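Local atomic coordinates of phiAB6 tailspike (Unidentified phage, PDB entry 5JS4), a protein that probably binds and fragments the exopolysaccharide of the host bacterium Acinetobacter baumannii as a trimeric beta-helical phage tailspike. Residues 430-444 / 452-466. Sequence-based numbering, arbitrary orientation.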
ATOM      1  N   PHE A 430      17.831  10.091 -11.284  1.00 13.46           N
ATOM      2  CA  PHE A 430      18.781  10.124 -10.185  1.00 13.82           C
ATOM      3  C   PHE A 430      20.108   9.617 -10.732  1.00 14.64           C
ATOM      4  O   PHE A 430      20.202   8.469 -11.151  1.00 14.88           O
ATOM      5  CB  PHE A 430      18.322   9.205  -9.050  1.00 14.57           C
ATOM      6  CG  PHE A 430      17.033   9.629  -8.399  1.00 15.01           C
ATOM      7  CD1 PHE A 430      17.043  10.496  -7.314  1.00 16.39           C
ATOM      8  CD2 PHE A 430      15.813   9.145  -8.855  1.00 16.24           C
ATOM      9  CE1 PHE A 430      15.862  10.884  -6.702  1.00 17.48           C
ATOM     10  CE2 PHE A 430      14.628   9.529  -8.248  1.00 17.03           C
ATOM     11  CZ  PHE A 430      14.653  10.401  -7.170  1.00 17.71           C
ATOM     12  N   ASP A 431      21.136  10.462 -10.748  1.00 14.81           N
ATOM     13  CA  ASP A 431      22.451  10.018 -11.229  1.00 15.10           C
ATOM     14  C   ASP A 431      23.057   8.961 -10.305  1.00 15.18           C
ATOM     15  O   ASP A 431      23.893   8.167 -10.735  1.00 16.05           O
ATOM     16  CB  ASP A 431      23.423  11.195 -11.366  1.00 16.03           C
ATOM     17  CG  ASP A 431      23.122  12.078 -12.565  1.00 16.63           C
ATOM     18  OD1 ASP A 431      22.334  11.679 -13.449  1.00 16.67           O
ATOM     19  OD2 ASP A 431      23.684  13.190 -12.619  1.00 18.29           O
ATOM     20  N   ARG A 432      22.648   8.957  -9.038  1.00 14.76           N
ATOM     21  CA  ARG A 432      23.210   8.031  -8.065  1.00 15.24           C
ATOM     22  C   ARG A 432      22.119   7.247  -7.317  1.00 14.83           C
ATOM     23  O   ARG A 432      21.241   6.671  -7.964  1.00 15.46           O
ATOM     24  CB  ARG A 432      24.190   8.775  -7.151  1.00 15.55           C
ATOM     25  CG  ARG A 432      25.373   9.346  -7.926  1.00 16.09           C
ATOM     26  CD  ARG A 432      26.364  10.065  -7.032  1.00 16.78           C
ATOM     27  NE  ARG A 432      27.591  10.402  -7.752  1.00 18.12           N
ATOM     28  CZ  ARG A 432      27.716  11.387  -8.642  1.00 18.46           C
ATOM     29  NH1 ARG A 432      28.890  11.588  -9.234  1.00 21.77           N
ATOM     30  NH2 ARG A 432      26.689  12.177  -8.957  1.00 15.05           N
ATOM     31  N   ASP A 433      22.162   7.218  -5.984  1.00 14.86           N
ATOM     32  CA  ASP A 433      21.452   6.192  -5.208  1.00 14.68           C
ATOM     33  C   ASP A 433      20.240   6.728  -4.455  1.00 14.33           C
ATOM     34  O   ASP A 433      20.269   7.832  -3.914  1.00 13.46           O
ATOM     35  CB  ASP A 433      22.408   5.537  -4.210  1.00 14.92           C
ATOM     36  CG  ASP A 433      23.626   4.922  -4.875  1.00 16.17           C
ATOM     37  OD1 ASP A 433      23.662   4.828  -6.122  1.00 16.70           O
ATOM     38  OD2 ASP A 433      24.552   4.524  -4.141  1.00 18.90           O
ATOM     39  N   VAL A 434      19.186   5.915  -4.410  1.00 14.60           N
ATOM     40  CA  VAL A 434      17.927   6.272  -3.762  1.00 14.61           C
ATOM     41  C   VAL A 434      17.509   5.155  -2.805  1.00 13.49           C
ATOM     42  O   VAL A 434      17.416   3.995  -3.210  1.00 13.21           O
ATOM     43  CB  VAL A 434      16.823   6.487  -4.814  1.00 16.63           C
ATOM     44  CG1 VAL A 434      15.538   6.954  -4.158  1.00 17.79           C
ATOM     45  CG2 VAL A 434      17.268   7.499  -5.853  1.00 18.03           C
ATOM     46  N   HIS A 435      17.262   5.519  -1.545  1.00 12.90           N
ATOM     47  CA  HIS A 435      16.900   4.579  -0.483  1.00 13.11           C
ATOM     48  C   HIS A 435      15.619   5.030   0.210  1.00 12.50           C
ATOM     49  O   HIS A 435      15.468   6.208   0.506  1.00 12.94           O
ATOM     50  CB  HIS A 435      17.992   4.532   0.593  1.00 13.87           C
ATOM     51  CG  HIS A 435      19.219   3.767   0.206  1.00 15.07           C
ATOM     52  ND1 HIS A 435      19.948   4.036  -0.929  1.00 17.39           N
ATOM     53  CD2 HIS A 435      19.870   2.765   0.840  1.00 15.40           C
ATOM     54  CE1 HIS A 435      20.985   3.219  -0.990  1.00 16.81           C
ATOM     55  NE2 HIS A 435      20.963   2.439   0.074  1.00 17.37           N
ATOM     56  N   GLY A 436      14.711   4.103   0.498  1.00 12.41           N
ATOM     57  CA  GLY A 436      13.581   4.408   1.382  1.00 12.16           C
ATOM     58  C   GLY A 436      12.610   5.456   0.870  1.00 12.38           C
ATOM     59  O   GLY A 436      11.942   6.122   1.663  1.00 12.50           O
ATOM     60  N   CYS A 437      12.525   5.598  -0.449  1.00 11.52           N
ATOM     61  CA  CYS A 437      11.632   6.566  -1.071  1.00 11.65           C
ATOM     62  C   CYS A 437      10.348   5.873  -1.511  1.00 11.32           C
ATOM     63  O   CYS A 437      10.322   4.656  -1.683  1.00 11.78           O
ATOM     64  CB  CYS A 437      12.323   7.238  -2.259  1.00 12.62           C
ATOM     65  SG  CYS A 437      13.695   8.322  -1.791  1.00 15.46           S
ATOM     66  N   ASP A 438       9.293   6.662  -1.693  1.00 11.45           N
ATOM     67  CA  ASP A 438       7.970   6.150  -2.021  1.00 11.75           C
ATOM     68  C   ASP A 438       7.453   6.821  -3.288  1.00 11.93           C
ATOM     69  O   ASP A 438       7.532   8.040  -3.422  1.00 12.27           O
ATOM     70  CB  ASP A 438       7.008   6.421  -0.865  1.00 12.56           C
ATOM     71  CG  ASP A 438       5.743   5.595  -0.947  1.00 13.61           C
ATOM     72  OD1 ASP A 438       5.852   4.362  -1.096  1.00 15.40           O
ATOM     73  OD2 ASP A 438       4.641   6.179  -0.843  1.00 15.35           O
ATOM     74  N   PHE A 439       6.925   6.010  -4.200  1.00 11.93           N
ATOM     75  CA  PHE A 439       6.399   6.471  -5.480  1.00 12.16           C
ATOM     76  C   PHE A 439       5.017   5.851  -5.652  1.00 12.92           C
ATOM     77  O   PHE A 439       4.886   4.635  -5.564  1.00 15.02           O
ATOM     78  CB  PHE A 439       7.305   6.013  -6.621  1.00 12.78           C
ATOM     79  CG  PHE A 439       8.743   6.435  -6.476  1.00 12.64           C
ATOM     80  CD1 PHE A 439       9.622   5.705  -5.684  1.00 12.32           C
ATOM     81  CD2 PHE A 439       9.223   7.556  -7.144  1.00 12.98           C
ATOM     82  CE1 PHE A 439      10.948   6.085  -5.559  1.00 12.40           C
ATOM     83  CE2 PHE A 439      10.548   7.939  -7.024  1.00 13.66           C
ATOM     84  CZ  PHE A 439      11.412   7.206  -6.228  1.00 13.45           C
ATOM     85  N   ASP A 440       3.994   6.666  -5.898  1.00 12.55           N
ATOM     86  CA  ASP A 440       2.621   6.148  -5.966  1.00 12.60           C
ATOM     87  C   ASP A 440       1.724   7.029  -6.830  1.00 11.92           C
ATOM     88  O   ASP A 440       1.805   8.260  -6.774  1.00 12.02           O
ATOM     89  CB  ASP A 440       2.035   6.040  -4.548  1.00 14.52           C
ATOM     90  CG  ASP A 440       0.887   5.027  -4.434  1.00 15.62           C
ATOM     91  OD1 ASP A 440       0.478   4.406  -5.440  1.00 15.99           O
ATOM     92  OD2 ASP A 440       0.386   4.847  -3.302  1.00 19.15           O
ATOM     93  N   ASN A 441       0.857   6.386  -7.606  1.00 11.61           N
ATOM     94  CA  ASN A 441      -0.118   7.076  -8.446  1.00 11.32           C
ATOM     95  C   ASN A 441       0.561   8.041  -9.404  1.00 10.70           C
ATOM     96  O   ASN A 441       0.279   9.240  -9.436  1.00 10.99           O
ATOM     97  CB  ASN A 441      -1.173   7.763  -7.579  1.00 11.89           C
ATOM     98  CG  ASN A 441      -1.951   6.776  -6.731  1.00 12.74           C
ATOM     99  OD1 ASN A 441      -2.091   6.947  -5.513  1.00 15.79           O
ATOM    100  ND2 ASN A 441      -2.439   5.721  -7.363  1.00 11.91           N
ATOM    101  N   ILE A 442       1.469   7.469 -10.188  1.00 10.75           N
ATOM    102  CA  ILE A 442       2.256   8.202 -11.155  1.00 11.89           C
ATOM    103  C   ILE A 442       1.832   7.765 -12.554  1.00 11.65           C
ATOM    104  O   ILE A 442       1.503   6.597 -12.786  1.00 11.35           O
ATOM    105  CB  ILE A 442       3.759   7.971 -10.902  1.00 13.23           C
ATOM    106  CG1 ILE A 442       4.177   8.732  -9.634  1.00 15.12           C
ATOM    107  CG2 ILE A 442       4.605   8.409 -12.095  1.00 12.90           C
ATOM    108  CD1 ILE A 442       5.559   8.400  -9.125  1.00 16.02           C
ATOM    109  N   ILE A 443       1.824   8.726 -13.471  1.00 11.89           N
ATOM    110  CA  ILE A 443       1.446   8.493 -14.856  1.00 11.87           C
ATOM    111  C   ILE A 443       2.623   8.878 -15.744  1.00 12.09           C
ATOM    112  O   ILE A 443       3.175   9.973 -15.600  1.00 12.07           O
ATOM    113  CB  ILE A 443       0.222   9.344 -15.262  1.00 12.44           C
ATOM    114  CG1 ILE A 443      -0.933   9.170 -14.264  1.00 13.34           C
ATOM    115  CG2 ILE A 443      -0.234   8.987 -16.673  1.00 12.52           C
ATOM    116  CD1 ILE A 443      -2.026  10.205 -14.421  1.00 14.30           C
ATOM    117  N   PHE A 444       3.016   7.967 -16.635  1.00 12.35           N
ATOM    118  CA  PHE A 444       3.942   8.278 -17.724  1.00 12.83           C
ATOM    119  C   PHE A 444       3.144   8.198 -19.016  1.00 13.59           C
ATOM    120  O   PHE A 444       2.750   7.107 -19.427  1.00 15.05           O
ATOM    121  CB  PHE A 444       5.093   7.267 -17.837  1.00 13.42           C
ATOM    122  CG  PHE A 444       5.936   7.115 -16.599  1.00 13.40           C
ATOM    123  CD1 PHE A 444       6.168   8.173 -15.727  1.00 13.27           C
ATOM    124  CD2 PHE A 444       6.555   5.895 -16.343  1.00 13.36           C
ATOM    125  CE1 PHE A 444       6.973   8.003 -14.612  1.00 13.13           C
ATOM    126  CE2 PHE A 444       7.354   5.721 -15.228  1.00 13.40           C
ATOM    127  CZ  PHE A 444       7.564   6.777 -14.364  1.00 13.26           C
ATOM    128  N   LYS A 452      14.788   6.653 -13.663  1.00 14.75           N
ATOM    129  CA  LYS A 452      16.126   6.103 -13.832  1.00 14.96           C
ATOM    130  C   LYS A 452      16.968   6.436 -12.606  1.00 13.81           C
ATOM    131  O   LYS A 452      16.924   7.558 -12.102  1.00 14.25           O
ATOM    132  CB  LYS A 452      16.778   6.663 -15.096  1.00 15.95           C
ATOM    133  CG  LYS A 452      18.141   6.067 -15.417  1.00 16.81           C
ATOM    134  CD  LYS A 452      18.739   6.702 -16.661  1.00 18.85           C
ATOM    135  CE  LYS A 452      20.105   6.121 -16.974  1.00 20.23           C
ATOM    136  NZ  LYS A 452      20.672   6.687 -18.229  1.00 22.21           N
ATOM    137  N   ALA A 453      17.722   5.449 -12.131  1.00 13.03           N
ATOM    138  CA  ALA A 453      18.615   5.622 -10.989  1.00 13.40           C
ATOM    139  C   ALA A 453      19.766   4.627 -11.071  1.00 13.93           C
ATOM    140  O   ALA A 453      19.661   3.610 -11.755  1.00 14.33           O
ATOM    141  CB  ALA A 453      17.849   5.439  -9.687  1.00 13.46           C
ATOM    142  N   ARG A 454      20.860   4.925 -10.377  1.00 13.81           N
ATOM    143  CA  ARG A 454      21.972   3.983 -10.259  1.00 14.59           C
ATOM    144  C   ARG A 454      21.634   2.845  -9.301  1.00 14.53           C
ATOM    145  O   ARG A 454      21.913   1.679  -9.588  1.00 15.20           O
ATOM    146  CB  ARG A 454      23.236   4.695  -9.779  1.00 15.37           C
ATOM    147  CG  ARG A 454      24.481   3.825  -9.837  1.00 16.53           C
ATOM    148  CD  ARG A 454      25.728   4.629  -9.513  1.00 17.47           C
ATOM    149  NE  ARG A 454      25.762   5.043  -8.115  1.00 17.76           N
ATOM    150  CZ  ARG A 454      26.704   5.814  -7.576  1.00 18.94           C
ATOM    151  NH1 ARG A 454      27.709   6.274  -8.317  1.00 20.26           N
ATOM    152  NH2 ARG A 454      26.643   6.128  -6.288  1.00 18.25           N
ATOM    153  N   THR A 455      21.048   3.206  -8.160  1.00 13.90           N
ATOM    154  CA  THR A 455      20.671   2.259  -7.118  1.00 14.26           C
ATOM    155  C   THR A 455      19.284   2.617  -6.618  1.00 13.44           C
ATOM    156  O   THR A 455      18.990   3.790  -6.383  1.00 14.09           O
ATOM    157  CB  THR A 455      21.641   2.326  -5.922  1.00 15.94           C
ATOM    158  OG1 THR A 455      22.960   1.977  -6.355  1.00 18.03           O
ATOM    159  CG2 THR A 455      21.216   1.391  -4.785  1.00 16.52           C
ATOM    160  N   VAL A 456      18.446   1.597  -6.466  1.00 13.28           N
ATOM    161  CA  VAL A 456      17.123   1.741  -5.871  1.00 12.36           C
ATOM    162  C   VAL A 456      17.010   0.680  -4.782  1.00 11.90           C
ATOM    163  O   VAL A 456      16.902  -0.514  -5.073  1.00 11.98           O
ATOM    164  CB  VAL A 456      16.013   1.583  -6.925  1.00 12.85           C
ATOM    165  CG1 VAL A 456      14.635   1.617  -6.277  1.00 12.92           C
ATOM    166  CG2 VAL A 456      16.124   2.678  -7.972  1.00 13.28           C
ATOM    167  N   ALA A 457      17.055   1.132  -3.532  1.00 12.09           N
ATOM    168  CA  ALA A 457      17.122   0.251  -2.375  1.00 12.00           C
ATOM    169  C   ALA A 457      15.988   0.549  -1.405  1.00 11.94           C
ATOM    170  O   ALA A 457      15.783   1.694  -1.020  1.00 11.93           O
ATOM    171  CB  ALA A 457      18.461   0.417  -1.673  1.00 12.38           C
ATOM    172  N   HIS A 458      15.251  -0.487  -1.020  1.00 11.68           N
ATOM    173  CA  HIS A 458      14.208  -0.359   0.001  1.00 11.93           C
ATOM    174  C   HIS A 458      13.220   0.768  -0.285  1.00 11.99           C
ATOM    175  O   HIS A 458      12.833   1.515   0.614  1.00 12.39           O
ATOM    176  CB  HIS A 458      14.842  -0.189   1.381  1.00 12.71           C
ATOM    177  CG  HIS A 458      15.759  -1.307   1.755  1.00 14.11           C
ATOM    178  ND1 HIS A 458      15.310  -2.579   2.033  1.00 15.54           N
ATOM    179  CD2 HIS A 458      17.106  -1.348   1.881  1.00 14.49           C
ATOM    180  CE1 HIS A 458      16.340  -3.353   2.324  1.00 15.60           C
ATOM    181  NE2 HIS A 458      17.441  -2.630   2.236  1.00 16.92           N
ATOM    182  N   CYS A 459      12.814   0.876  -1.547  1.00 11.49           N
ATOM    183  CA  CYS A 459      11.835   1.867  -1.963  1.00 11.41           C
ATOM    184  C   CYS A 459      10.478   1.204  -2.137  1.00 11.32           C
ATOM    185  O   CYS A 459      10.389  -0.006  -2.346  1.00 11.94           O
ATOM    186  CB  CYS A 459      12.260   2.528  -3.272  1.00 12.04           C
ATOM    187  SG  CYS A 459      13.683   3.629  -3.104  1.00 13.30           S
ATOM    188  N   GLY A 460       9.433   2.017  -2.042  1.00 10.96           N
ATOM    189  CA  GLY A 460       8.071   1.580  -2.295  1.00 11.27           C
ATOM    190  C   GLY A 460       7.585   2.121  -3.622  1.00 11.25           C
ATOM    191  O   GLY A 460       7.780   3.300  -3.933  1.00 11.72           O
ATOM    192  N   PHE A 461       6.961   1.246  -4.404  1.00 11.34           N
ATOM    193  CA  PHE A 461       6.353   1.613  -5.671  1.00 11.63           C
ATOM    194  C   PHE A 461       4.911   1.139  -5.673  1.00 12.05           C
ATOM    195  O   PHE A 461       4.637  -0.048  -5.493  1.00 14.18           O
ATOM    196  CB  PHE A 461       7.126   1.000  -6.833  1.00 12.16           C
ATOM    197  CG  PHE A 461       8.525   1.511  -6.950  1.00 12.14           C
ATOM    198  CD1 PHE A 461       8.794   2.666  -7.670  1.00 12.09           C
ATOM    199  CD2 PHE A 461       9.572   0.851  -6.325  1.00 12.03           C
ATOM    200  CE1 PHE A 461      10.085   3.149  -7.770  1.00 12.21           C
ATOM    201  CE2 PHE A 461      10.865   1.331  -6.422  1.00 12.44           C
ATOM    202  CZ  PHE A 461      11.121   2.482  -7.145  1.00 12.48           C
ATOM    203  N   GLY A 462       3.998   2.084  -5.857  1.00 11.78           N
ATOM    204  CA  GLY A 462       2.576   1.803  -5.898  1.00 11.42           C
ATOM    205  C   GLY A 462       2.090   1.739  -7.328  1.00 11.47           C
ATOM    206  O   GLY A 462       2.716   1.103  -8.180  1.00 12.28           O
ATOM    207  N   LYS A 463       0.973   2.406  -7.594  1.00 11.49           N
ATOM    208  CA  LYS A 463       0.342   2.350  -8.906  1.00 11.48           C
ATOM    209  C   LYS A 463       1.048   3.246  -9.909  1.00 11.58           C
ATOM    210  O   LYS A 463       1.329   4.414  -9.622  1.00 11.13           O
ATOM    211  CB  LYS A 463      -1.129   2.733  -8.799  1.00 12.10           C
ATOM    212  CG  LYS A 463      -1.924   1.763  -7.945  1.00 12.56           C
ATOM    213  CD  LYS A 463      -3.418   2.041  -7.973  1.00 12.49           C
ATOM    214  CE  LYS A 463      -4.046   1.780  -9.334  1.00 12.55           C
ATOM    215  NZ  LYS A 463      -3.830   0.396  -9.834  1.00 12.57           N
ATOM    216  N   PHE A 464       1.342   2.675 -11.077  1.00 11.81           N
ATOM    217  CA  PHE A 464       1.890   3.403 -12.214  1.00 11.85           C
ATOM    218  C   PHE A 464       1.019   3.125 -13.431  1.00 11.94           C
ATOM    219  O   PHE A 464       0.605   1.983 -13.655  1.00 12.63           O
ATOM    220  CB  PHE A 464       3.326   2.961 -12.517  1.00 12.16           C
ATOM    221  CG  PHE A 464       4.363   3.594 -11.634  1.00 12.06           C
ATOM    222  CD1 PHE A 464       4.456   3.246 -10.298  1.00 12.24           C
ATOM    223  CD2 PHE A 464       5.251   4.536 -12.141  1.00 12.23           C
ATOM    224  CE1 PHE A 464       5.409   3.826  -9.477  1.00 12.04           C
ATOM    225  CE2 PHE A 464       6.210   5.118 -11.324  1.00 12.46           C
ATOM    226  CZ  PHE A 464       6.286   4.764  -9.992  1.00 12.34           C
ATOM    227  N   TRP A 465       0.748   4.169 -14.206  1.00 11.60           N
ATOM    228  CA  TRP A 465       0.049   4.040 -15.477  1.00 11.96           C
ATOM    229  C   TRP A 465       1.002   4.518 -16.560  1.00 12.13           C
ATOM    230  O   TRP A 465       1.281   5.709 -16.658  1.00 12.31           O
ATOM    231  CB  TRP A 465      -1.233   4.869 -15.478  1.00 12.61           C
ATOM    232  CG  TRP A 465      -2.091   4.626 -16.685  1.00 13.40           C
ATOM    233  CD1 TRP A 465      -1.943   5.189 -17.919  1.00 14.34           C
ATOM    234  CD2 TRP A 465      -3.221   3.750 -16.775  1.00 14.34           C
ATOM    235  NE1 TRP A 465      -2.908   4.719 -18.773  1.00 15.01           N
ATOM    236  CE2 TRP A 465      -3.708   3.835 -18.098  1.00 15.05           C
ATOM    237  CE3 TRP A 465      -3.867   2.900 -15.871  1.00 15.13           C
ATOM    238  CZ2 TRP A 465      -4.812   3.104 -18.536  1.00 15.84           C
ATOM    239  CZ3 TRP A 465      -4.968   2.173 -16.307  1.00 15.54           C
ATOM    240  CH2 TRP A 465      -5.429   2.281 -17.630  1.00 16.01           C
ATOM    241  N   CYS A 466       1.513   3.580 -17.354  1.00 12.86           N
ATOM    242  CA  CYS A 466       2.529   3.879 -18.355  1.00 13.01           C
ATOM    243  C   CYS A 466       1.939   3.646 -19.736  1.00 13.47           C
ATOM    244  O   CYS A 466       1.696   2.505 -20.126  1.00 14.43           O
ATOM    245  CB  CYS A 466       3.761   3.002 -18.138  1.00 13.27           C
ATOM    246  SG  CYS A 466       4.336   2.941 -16.424  1.00 14.52           S
TER
HETATM  247  O   HOH W   1      29.419   8.045  -6.721  1.00 34.21           O
HETATM  248  O   HOH W   2      25.899   2.464  -5.578  1.00 30.52           O
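Arg-454 and Asp-433 form a salt bridge between two successive coils of the parallel beta-helix, the fold of this trimeric tailspike. NE of Arg-454 meets the syn side of Asp-433 OD1 at 2.9 Å, nearly in the guanidinium plane; the bonds from NH2 to the carboxylate are weak. Arg-454 reaches the acid because its chain bends at chi3 (69°). One face of its guanidinium lies over CG of Arg-432. The two guanidinium planes are steeply inclined to each other, and a water accepts from Arg-432 NE and Arg-454 NH1, probably easing their repulsion. Glu-403 O takes NH2 of Arg-432. A second water donates to Asp-433 OD2 at 2.9 Å and also bonds Thr-455 OG1.

Backbone hydrogen bonds between the parallel strands 433-435 and 455-457 join Val-434 to Thr-455 and Ala-457. Past the turn at Gly-436 and Cys-437 the pattern resumes with Gly-460 N to Cys-437 O and then Phe-439 N to Gly-460 O. In the turn, Cys-437 N donates to Cys-459 SG at 3.5 Å. At the next corner the side chain of Asp-440 joins in: its OD1 accepts Lys-463 N at 3.0 Å, on the anti side. Lys-463 NZ bonds His-458 O of the second subunit, so this corner also faces the trimer interface.

On the same side of the sheet as Asp-433, Ala-457 CB sits over the centre of the His-435 ring. Phenylalanines line the interior of the coil. Phe-439 and Phe-461 lie side by side with planes 6° apart, but slid so far that the rings barely overlap. Trp-477 meets Phe-461 edge-to-face. Ile-442 CB lies over one face of the Phe-464 ring, 4.1 Å from its centroid. The edge of Phe-464 turns toward the face of Phe-444, with planes at 64°. Beside that ring, Cys-466 SG approaches Phe-444 CD2 obliquely at 3.7 Å.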